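Local structure of Cas13d (uncultured Ruminococcus sp, 6IV9) at residues Tyr732-Asn737 / Asp846-Ile851; Arg833-Tyr838 / His853-Arg858. The protein binds CRISPR RNA as a type VI effector and, through its two HEPN domains, carries out CRISPR RNA maturation and target RNA cleavage. The protein carries 2 engineered substitutions. All coordinates share one frame; numbering follows the deposited sequence. Where two conformers were deposited one is given.

Interaction 1. Residues Tyr732-Asn737 / Asp846-Ile851. With nucleotides of chain B.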
loop_
_atom_site.group_PDB
_atom_site.type_symbol
_atom_site.label_atom_id
_atom_site.label_comp_id
_atom_site.label_asym_id
_atom_site.label_seq_id
_atom_site.Cartn_x
_atom_site.Cartn_y
_atom_site.Cartn_z
ATOM N N TYR A 732 1.301 11.486 13.060
ATOM C CA TYR A 732 0.993 10.660 11.870
ATOM C C TYR A 732 1.928 9.448 11.828
ATOM O O TYR A 732 1.465 8.361 11.653
ATOM C CB TYR A 732 1.144 11.507 10.611
ATOM C CG TYR A 732 1.438 10.751 9.347
ATOM C CD1 TYR A 732 0.454 10.070 8.669
ATOM C CD2 TYR A 732 2.712 10.736 8.821
ATOM C CE1 TYR A 732 0.732 9.377 7.512
ATOM C CE2 TYR A 732 3.009 10.044 7.669
ATOM C CZ TYR A 732 2.012 9.366 7.008
ATOM O OH TYR A 732 2.290 8.711 5.864
ATOM N N LEU A 733 3.211 9.662 12.088
ATOM C CA LEU A 733 4.205 8.560 12.039
ATOM C C LEU A 733 3.797 7.491 13.059
ATOM O O LEU A 733 3.851 6.324 12.747
ATOM C CB LEU A 733 5.555 9.165 12.412
ATOM C CG LEU A 733 6.633 9.253 11.343
ATOM C CD1 LEU A 733 6.139 9.069 9.935
ATOM C CD2 LEU A 733 7.487 10.486 11.503
ATOM N N LEU A 734 3.370 7.909 14.238
ATOM C CA LEU A 734 2.966 6.923 15.263
ATOM C C LEU A 734 1.736 6.126 14.817
ATOM O O LEU A 734 1.795 4.920 14.845
ATOM C CB LEU A 734 2.653 7.690 16.546
ATOM C CG LEU A 734 1.986 6.871 17.639
ATOM C CD1 LEU A 734 2.919 5.803 18.156
ATOM C CD2 LEU A 734 1.509 7.761 18.762
ATOM N N VAL A 735 0.671 6.805 14.406
ATOM C CA VAL A 735 -0.575 6.095 13.997
ATOM C C VAL A 735 -0.318 5.244 12.748
ATOM O O VAL A 735 -0.683 4.092 12.755
ATOM C CB VAL A 735 -1.738 7.084 13.806
ATOM C CG1 VAL A 735 -2.992 6.412 13.299
ATOM C CG2 VAL A 735 -2.024 7.863 15.072
ATOM N N LYS A 736 0.364 5.800 11.757
ATOM C CA LYS A 736 0.619 5.055 10.505
ATOM C C LYS A 736 1.419 3.791 10.821
ATOM O O LYS A 736 1.069 2.766 10.321
ATOM C CB LYS A 736 1.413 5.909 9.524
ATOM C CG LYS A 736 1.818 5.200 8.247
ATOM C CD LYS A 736 2.963 5.847 7.557
ATOM C CE LYS A 736 4.282 5.589 8.234
ATOM N NZ LYS A 736 5.418 6.004 7.396
ATOM N N ASN A 737 2.427 3.893 11.670
ATOM C CA ASN A 737 3.239 2.699 12.002
ATOM C C ASN A 737 2.382 1.628 12.685
ATOM O O ASN A 737 2.582 0.477 12.399
ATOM C CB ASN A 737 4.529 3.057 12.723
ATOM C CG ASN A 737 5.617 3.325 11.719
ATOM O OD1 ASN A 737 6.159 2.399 11.152
ATOM N ND2 ASN A 737 5.899 4.582 11.469
ATOM N N ASP A 846 10.163 1.450 22.976
ATOM C CA ASP A 846 11.359 1.233 22.122
ATOM C C ASP A 846 11.062 0.670 20.729
ATOM O O ASP A 846 12.000 0.598 19.974
ATOM C CB ASP A 846 12.434 0.434 22.842
ATOM C CG ASP A 846 11.877 -0.800 23.501
ATOM O OD1 ASP A 846 10.782 -1.190 23.148
ATOM O OD2 ASP A 846 12.546 -1.321 24.388
ATOM N N SER A 847 9.834 0.254 20.457
ATOM C CA SER A 847 9.502 -0.205 19.090
ATOM C C SER A 847 7.997 -0.142 18.836
ATOM O O SER A 847 7.239 -0.254 19.763
ATOM C CB SER A 847 10.021 -1.574 18.843
ATOM O OG SER A 847 9.249 -2.532 19.518
ATOM N N TYR A 848 7.618 -0.058 17.566
ATOM C CA TYR A 848 6.184 -0.087 17.207
ATOM C C TYR A 848 5.624 -1.454 17.594
ATOM O O TYR A 848 4.522 -1.555 18.056
ATOM C CB TYR A 848 6.003 0.284 15.741
ATOM C CG TYR A 848 6.253 1.742 15.484
ATOM C CD1 TYR A 848 5.485 2.706 16.097
ATOM C CD2 TYR A 848 7.272 2.154 14.658
ATOM C CE1 TYR A 848 5.706 4.048 15.881
ATOM C CE2 TYR A 848 7.502 3.493 14.421
ATOM C CZ TYR A 848 6.713 4.444 15.030
ATOM O OH TYR A 848 6.944 5.754 14.796
ATOM N N PHE A 849 6.429 -2.483 17.396
ATOM C CA PHE A 849 5.980 -3.853 17.722
ATOM C C PHE A 849 5.662 -3.936 19.217
ATOM O O PHE A 849 4.619 -4.426 19.551
ATOM C CB PHE A 849 7.092 -4.840 17.381
ATOM C CG PHE A 849 6.780 -6.287 17.651
ATOM C CD1 PHE A 849 7.019 -6.845 18.891
ATOM C CD2 PHE A 849 6.279 -7.109 16.663
ATOM C CE1 PHE A 849 6.745 -8.176 19.131
ATOM C CE2 PHE A 849 5.996 -8.439 16.910
ATOM C CZ PHE A 849 6.233 -8.967 18.144
ATOM N N SER A 850 6.543 -3.433 20.069
ATOM C CA SER A 850 6.262 -3.497 21.526
ATOM C C SER A 850 5.065 -2.624 21.913
ATOM O O SER A 850 4.354 -2.995 22.802
ATOM C CB SER A 850 7.457 -3.290 22.401
ATOM O OG SER A 850 8.111 -2.118 22.056
ATOM N N ILE A 851 4.901 -1.471 21.282
ATOM C CA ILE A 851 3.721 -0.636 21.623
ATOM C C ILE A 851 2.459 -1.397 21.236
ATOM O O ILE A 851 1.578 -1.490 22.020
ATOM C CB ILE A 851 3.767 0.706 20.885
ATOM C CG1 ILE A 851 4.963 1.547 21.314
ATOM C CG2 ILE A 851 2.459 1.445 21.050
ATOM C CD1 ILE A 851 5.172 2.763 20.471
ATOM P P A B 37 8.993 4.931 9.000
ATOM O OP1 A B 37 9.378 5.066 10.393
ATOM O OP2 A B 37 7.511 5.023 8.728
ATOM O "O5'" A B 37 9.741 6.059 8.153
ATOM C "C5'" A B 37 9.292 7.429 8.321
ATOM C "C4'" A B 37 9.387 8.225 7.040
ATOM O "O4'" A B 37 10.768 8.244 6.614
ATOM C "C3'" A B 37 8.562 7.671 5.879
ATOM O "O3'" A B 37 8.031 8.769 5.138
ATOM C "C2'" A B 37 9.585 6.908 5.045
ATOM O "O2'" A B 37 9.293 6.831 3.664
ATOM C "C1'" A B 37 10.868 7.712 5.290
ATOM N N9 A B 37 12.043 6.864 5.273
ATOM C C8 A B 37 12.470 6.012 6.264
ATOM N N7 A B 37 13.587 5.392 5.977
ATOM C C5 A B 37 13.886 5.824 4.693
ATOM C C6 A B 37 14.934 5.522 3.818
ATOM N N6 A B 37 15.899 4.656 4.109
ATOM N N1 A B 37 14.946 6.134 2.611
ATOM C C2 A B 37 13.991 7.018 2.332
ATOM N N3 A B 37 12.941 7.377 3.066
ATOM C C4 A B 37 12.967 6.758 4.263
ATOM P P U B 38 6.728 9.523 5.624
ATOM O OP1 U B 38 5.880 8.628 6.343
ATOM O OP2 U B 38 6.270 10.275 4.485
ATOM O "O5'" U B 38 7.246 10.543 6.729
ATOM C "C5'" U B 38 7.967 11.648 6.331
ATOM C "C4'" U B 38 8.663 12.249 7.534
ATOM O "O4'" U B 38 9.494 11.233 8.141
ATOM C "C3'" U B 38 9.627 13.344 7.124
ATOM O "O3'" U B 38 8.894 14.572 7.111
ATOM C "C2'" U B 38 10.691 13.290 8.221
ATOM O "O2'" U B 38 10.267 13.924 9.406
ATOM C "C1'" U B 38 10.736 11.800 8.524
ATOM N N1 U B 38 11.819 11.098 7.831
ATOM C C2 U B 38 12.362 10.002 8.482
ATOM O O2 U B 38 11.974 9.632 9.585
ATOM N N3 U B 38 13.355 9.347 7.782
ATOM C C4 U B 38 13.832 9.662 6.510
ATOM O O4 U B 38 14.727 8.972 5.996
ATOM C C5 U B 38 13.170 10.781 5.886
ATOM C C6 U B 38 12.211 11.444 6.557
ATOM P P G B 36 6.413 4.336 4.222
ATOM O OP1 G B 36 5.259 4.778 5.065
ATOM O OP2 G B 36 7.061 5.339 3.309
ATOM O "O5'" G B 36 7.644 3.775 5.016
ATOM C "C5'" G B 36 7.425 2.806 6.050
ATOM C "C4'" G B 36 8.744 2.262 6.538
ATOM O "O4'" G B 36 9.424 1.603 5.461
ATOM C "C3'" G B 36 9.722 3.309 7.058
ATOM O "O3'" G B 36 9.575 3.572 8.448
ATOM C "C2'" G B 36 11.072 2.695 6.771
ATOM O "O2'" G B 36 11.418 1.727 7.746
ATOM C "C1'" G B 36 10.793 1.881 5.512
ATOM N N9 G B 36 11.175 2.594 4.320
ATOM C C8 G B 36 10.515 3.629 3.706
ATOM N N7 G B 36 11.150 4.089 2.664
ATOM C C5 G B 36 12.308 3.340 2.618
ATOM C C6 G B 36 13.382 3.383 1.707
ATOM O O6 G B 36 13.528 4.121 0.728
ATOM N N1 G B 36 14.339 2.429 2.005
ATOM C C2 G B 36 14.275 1.552 3.054
ATOM N N2 G B 36 15.290 0.702 3.173
ATOM N N3 G B 36 13.280 1.503 3.915
ATOM C C4 G B 36 12.340 2.421 3.639
#

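Interaction 2. Residues Arg833-Tyr838 / His853-Arg858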
loop_
_atom_site.group_PDB
_atom_site.type_symbol
_atom_site.label_atom_id
_atom_site.label_comp_id
_atom_site.label_asym_id
_atom_site.label_seq_id
_atom_site.Cartn_x
_atom_site.Cartn_y
_atom_site.Cartn_z
ATOM N N ARG A 833 -7.633 2.323 17.813
ATOM C CA ARG A 833 -8.754 2.898 18.700
ATOM C C ARG A 833 -8.631 3.178 20.181
ATOM O O ARG A 833 -8.961 4.255 20.587
ATOM C CB ARG A 833 -10.020 2.073 18.461
ATOM C CG ARG A 833 -11.263 2.709 19.057
ATOM C CD ARG A 833 -12.513 1.944 18.714
ATOM N NE ARG A 833 -13.057 2.460 17.473
ATOM C CZ ARG A 833 -13.894 3.485 17.392
ATOM N NH1 ARG A 833 -14.637 3.813 18.431
ATOM N NH2 ARG A 833 -13.986 4.176 16.271
ATOM N N GLU A 834 -7.919 2.289 20.865
ATOM C CA GLU A 834 -7.692 2.306 22.328
ATOM C C GLU A 834 -6.269 2.744 22.681
ATOM O O GLU A 834 -5.901 2.599 23.809
ATOM C CB GLU A 834 -7.927 0.883 22.828
ATOM C CG GLU A 834 -9.309 0.357 22.545
ATOM C CD GLU A 834 -10.402 1.099 23.278
ATOM O OE1 GLU A 834 -10.243 1.323 24.466
ATOM O OE2 GLU A 834 -11.403 1.447 22.655
ATOM N N LEU A 835 -5.537 3.316 21.735
ATOM C CA LEU A 835 -4.119 3.673 21.951
ATOM C C LEU A 835 -3.981 4.631 23.129
ATOM O O LEU A 835 -3.162 4.393 23.975
ATOM C CB LEU A 835 -3.693 4.442 20.704
ATOM C CG LEU A 835 -2.314 4.176 20.132
ATOM C CD1 LEU A 835 -1.753 5.438 19.519
ATOM C CD2 LEU A 835 -1.369 3.565 21.134
ATOM N N LYS A 836 -4.809 5.665 23.163
ATOM C CA LYS A 836 -4.725 6.710 24.214
ATOM C C LYS A 836 -4.975 6.083 25.588
ATOM O O LYS A 836 -4.385 6.507 26.544
ATOM C CB LYS A 836 -5.690 7.855 23.911
ATOM C CG LYS A 836 -5.783 8.919 24.986
ATOM C CD LYS A 836 -6.903 8.650 25.931
ATOM C CE LYS A 836 -6.993 9.638 27.066
ATOM N NZ LYS A 836 -8.288 9.511 27.768
ATOM N N GLU A 837 -5.824 5.076 25.631
ATOM C CA GLU A 837 -6.188 4.415 26.896
ATOM C C GLU A 837 -4.982 3.719 27.542
ATOM O O GLU A 837 -4.890 3.762 28.745
ATOM C CB GLU A 837 -7.368 3.494 26.615
ATOM C CG GLU A 837 -8.096 3.043 27.847
ATOM C CD GLU A 837 -8.955 4.075 28.554
ATOM O OE1 GLU A 837 -9.303 3.820 29.709
ATOM O OE2 GLU A 837 -9.267 5.107 27.961
ATOM N N TYR A 838 -4.107 3.080 26.767
ATOM C CA TYR A 838 -3.028 2.277 27.397
ATOM C C TYR A 838 -1.604 2.704 27.049
ATOM O O TYR A 838 -0.714 2.318 27.755
ATOM C CB TYR A 838 -3.183 0.815 26.992
ATOM C CG TYR A 838 -4.542 0.261 27.301
ATOM C CD1 TYR A 838 -4.958 0.125 28.610
ATOM C CD2 TYR A 838 -5.418 -0.093 26.299
ATOM C CE1 TYR A 838 -6.210 -0.361 28.920
ATOM C CE2 TYR A 838 -6.673 -0.589 26.590
ATOM C CZ TYR A 838 -7.068 -0.722 27.907
ATOM O OH TYR A 838 -8.291 -1.197 28.224
ATOM N N HIS A 853 1.816 -4.635 20.767
ATOM C CA HIS A 853 1.541 -5.817 21.620
ATOM C C HIS A 853 1.135 -5.401 23.043
ATOM O O HIS A 853 0.283 -6.048 23.610
ATOM C CB HIS A 853 2.643 -6.855 21.462
ATOM C CG HIS A 853 2.530 -7.557 20.157
ATOM N ND1 HIS A 853 1.477 -8.356 19.852
ATOM C CD2 HIS A 853 3.300 -7.525 19.059
ATOM C CE1 HIS A 853 1.620 -8.812 18.641
ATOM N NE2 HIS A 853 2.710 -8.311 18.137
ATOM N N TYR A 854 1.754 -4.369 23.594
ATOM C CA TYR A 854 1.332 -3.978 24.955
ATOM C C TYR A 854 -0.130 -3.522 24.936
ATOM O O TYR A 854 -0.910 -3.984 25.713
ATOM C CB TYR A 854 2.231 -2.884 25.526
ATOM C CG TYR A 854 1.717 -2.426 26.861
ATOM C CD1 TYR A 854 1.952 -3.175 27.995
ATOM C CD2 TYR A 854 0.928 -1.299 26.981
ATOM C CE1 TYR A 854 1.441 -2.799 29.219
ATOM C CE2 TYR A 854 0.405 -0.907 28.198
ATOM C CZ TYR A 854 0.666 -1.663 29.320
ATOM O OH TYR A 854 0.156 -1.300 30.517
ATOM N N VAL A 855 -0.480 -2.649 24.008
ATOM C CA VAL A 855 -1.877 -2.149 23.919
ATOM C C VAL A 855 -2.802 -3.324 23.619
ATOM O O VAL A 855 -3.828 -3.427 24.232
ATOM C CB VAL A 855 -2.006 -1.040 22.859
ATOM C CG1 VAL A 855 -3.441 -0.613 22.660
ATOM C CG2 VAL A 855 -1.120 0.146 23.168
ATOM N N MET A 856 -2.394 -4.204 22.722
ATOM C CA MET A 856 -3.254 -5.354 22.365
ATOM C C MET A 856 -3.494 -6.221 23.601
ATOM O O MET A 856 -4.606 -6.602 23.815
ATOM C CB MET A 856 -2.587 -6.212 21.290
ATOM C CG MET A 856 -3.386 -7.431 20.929
ATOM S SD MET A 856 -4.937 -7.103 20.097
ATOM C CE MET A 856 -4.341 -6.711 18.458
ATOM N N GLN A 857 -2.452 -6.508 24.365
ATOM C CA GLN A 857 -2.577 -7.359 25.574
ATOM C C GLN A 857 -3.489 -6.679 26.600
ATOM O O GLN A 857 -4.251 -7.356 27.230
ATOM C CB GLN A 857 -1.190 -7.756 26.068
ATOM C CG GLN A 857 -0.499 -8.707 25.114
ATOM C CD GLN A 857 0.927 -9.051 25.442
ATOM O OE1 GLN A 857 1.418 -8.770 26.519
ATOM N NE2 GLN A 857 1.597 -9.671 24.495
ATOM N N ARG A 858 -3.378 -5.370 26.755
ATOM C CA ARG A 858 -4.271 -4.652 27.692
ATOM C C ARG A 858 -5.717 -4.777 27.210
ATOM O O ARG A 858 -6.579 -4.959 28.023
ATOM C CB ARG A 858 -3.838 -3.195 27.823
ATOM C CG ARG A 858 -2.544 -3.015 28.593
ATOM C CD ARG A 858 -2.657 -3.410 30.051
ATOM N NE ARG A 858 -3.781 -2.770 30.691
ATOM C CZ ARG A 858 -3.739 -1.585 31.262
ATOM N NH1 ARG A 858 -2.627 -0.882 31.273
ATOM N NH2 ARG A 858 -4.819 -1.091 31.816
#

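Interaction 1. Residues Tyr732-Asn737 / Asp846-Ile851
Asn737 and Tyr848 bring two helices together, with their CA atoms 6.6 Å apart. This is helix-to-helix packing: the long helix 713-760 meets the first turn of helix 848-861, probably within the second HEPN domain. The main motif is an amide-on-ring stack. The Asn737 carboxamide lies over one face of the Tyr848 phenol, with the planes 5° apart. Its CG sits 3.3 Å from Tyr848 CE2, so the amide covers the CE2 side of the ring. Leu734 CD1 comes to the ring edge instead, 4.0 Å from Tyr848 CE1, and also touches Ile851 CD1. Helix 651-660 packs against the tyrosine too, with Phe656 edge-to-face to it. Ser847 is the N-cap of the tyrosine's helix, its OG accepting from Ser850 N.

The amide is held by two bonds from ND2. One goes back one turn to Leu733 O at 3.0 Å, close to the amide plane. The other reaches a phosphate oxygen of A37 of chain B. Next to it, the Lys736 chain bends at chi3 (75°). Its NZ donates to three consecutive phosphates of chain B: G36 OP1 at 2.6 Å, A37 OP2 at 2.7 Å and U38 OP1 at 2.9 Å.

Interaction 2. Residues Arg833-Tyr838 / His853-Arg858
Tyr838 lays one face of its ring against the bent side chain of Arg858. Arg858 CB is over the ring centre in a CH-pi contact, 3.6 Å from the centroid. The arginine then folds back at chi2 and chi3 (-66° and -51°), which carries its guanidinium along the same side of the tyrosine. The two flat groups are not parallel. Their planes are 60° apart, and the CD1/CE1 side of the ring points at the guanidinium face, with Tyr838 CE1 3.3 Å from Arg858 NH2. Glu837 CG covers part of the opposite ring face. Val855 CG1 meets the ring edge, 4.2 Å from Tyr838 CD2, while Val855 CG2 packs on Leu835 CD2.

Tyr854 flanks the arginine as well. Arg858 CG lies over its ring near the rim, and Arg858 NH1 donates to Tyr854 OH at 2.9 Å, almost in the guanidinium plane. Tyr838 O approaches the edge of the same ring, 3.4 Å from Tyr854 CE2. With an alanine at Arg858, CB could still sit over the Tyr838 ring, but Asp841 would probably lose its salt-bridge mate, Tyr854 OH its donor and the Tyr854 ring the CG over its rim. The contact pins the short helix 835-838 to helix 848-861. Its chemistry is mixed: the aliphatic part of the arginine packs on aromatic faces, while its charged end is tied to Tyr854 and Asp841, which probably fixes its rotation.

How the interactions relate
Along the chain, helix 713-760 comes first with 732-737, and the short helix 835-838 follows. Helix 848-861 then supplies the second half of both contacts, its first turn to interaction 1 and its middle to interaction 2. Interaction 1 closes a mostly helical loop of 108 residues. Interaction 2 closes one of only 14. The segments alternate, so the loops cross rather than nest. The centres are about 12 Å apart, and the contacts touch through Leu734 CD2 and Leu835 CD1, 4.1 Å apart. Together they tie the RNA-contacting long helix to the later helices. Interaction 2 stays about 13 Å from the RNA at its nearest atom.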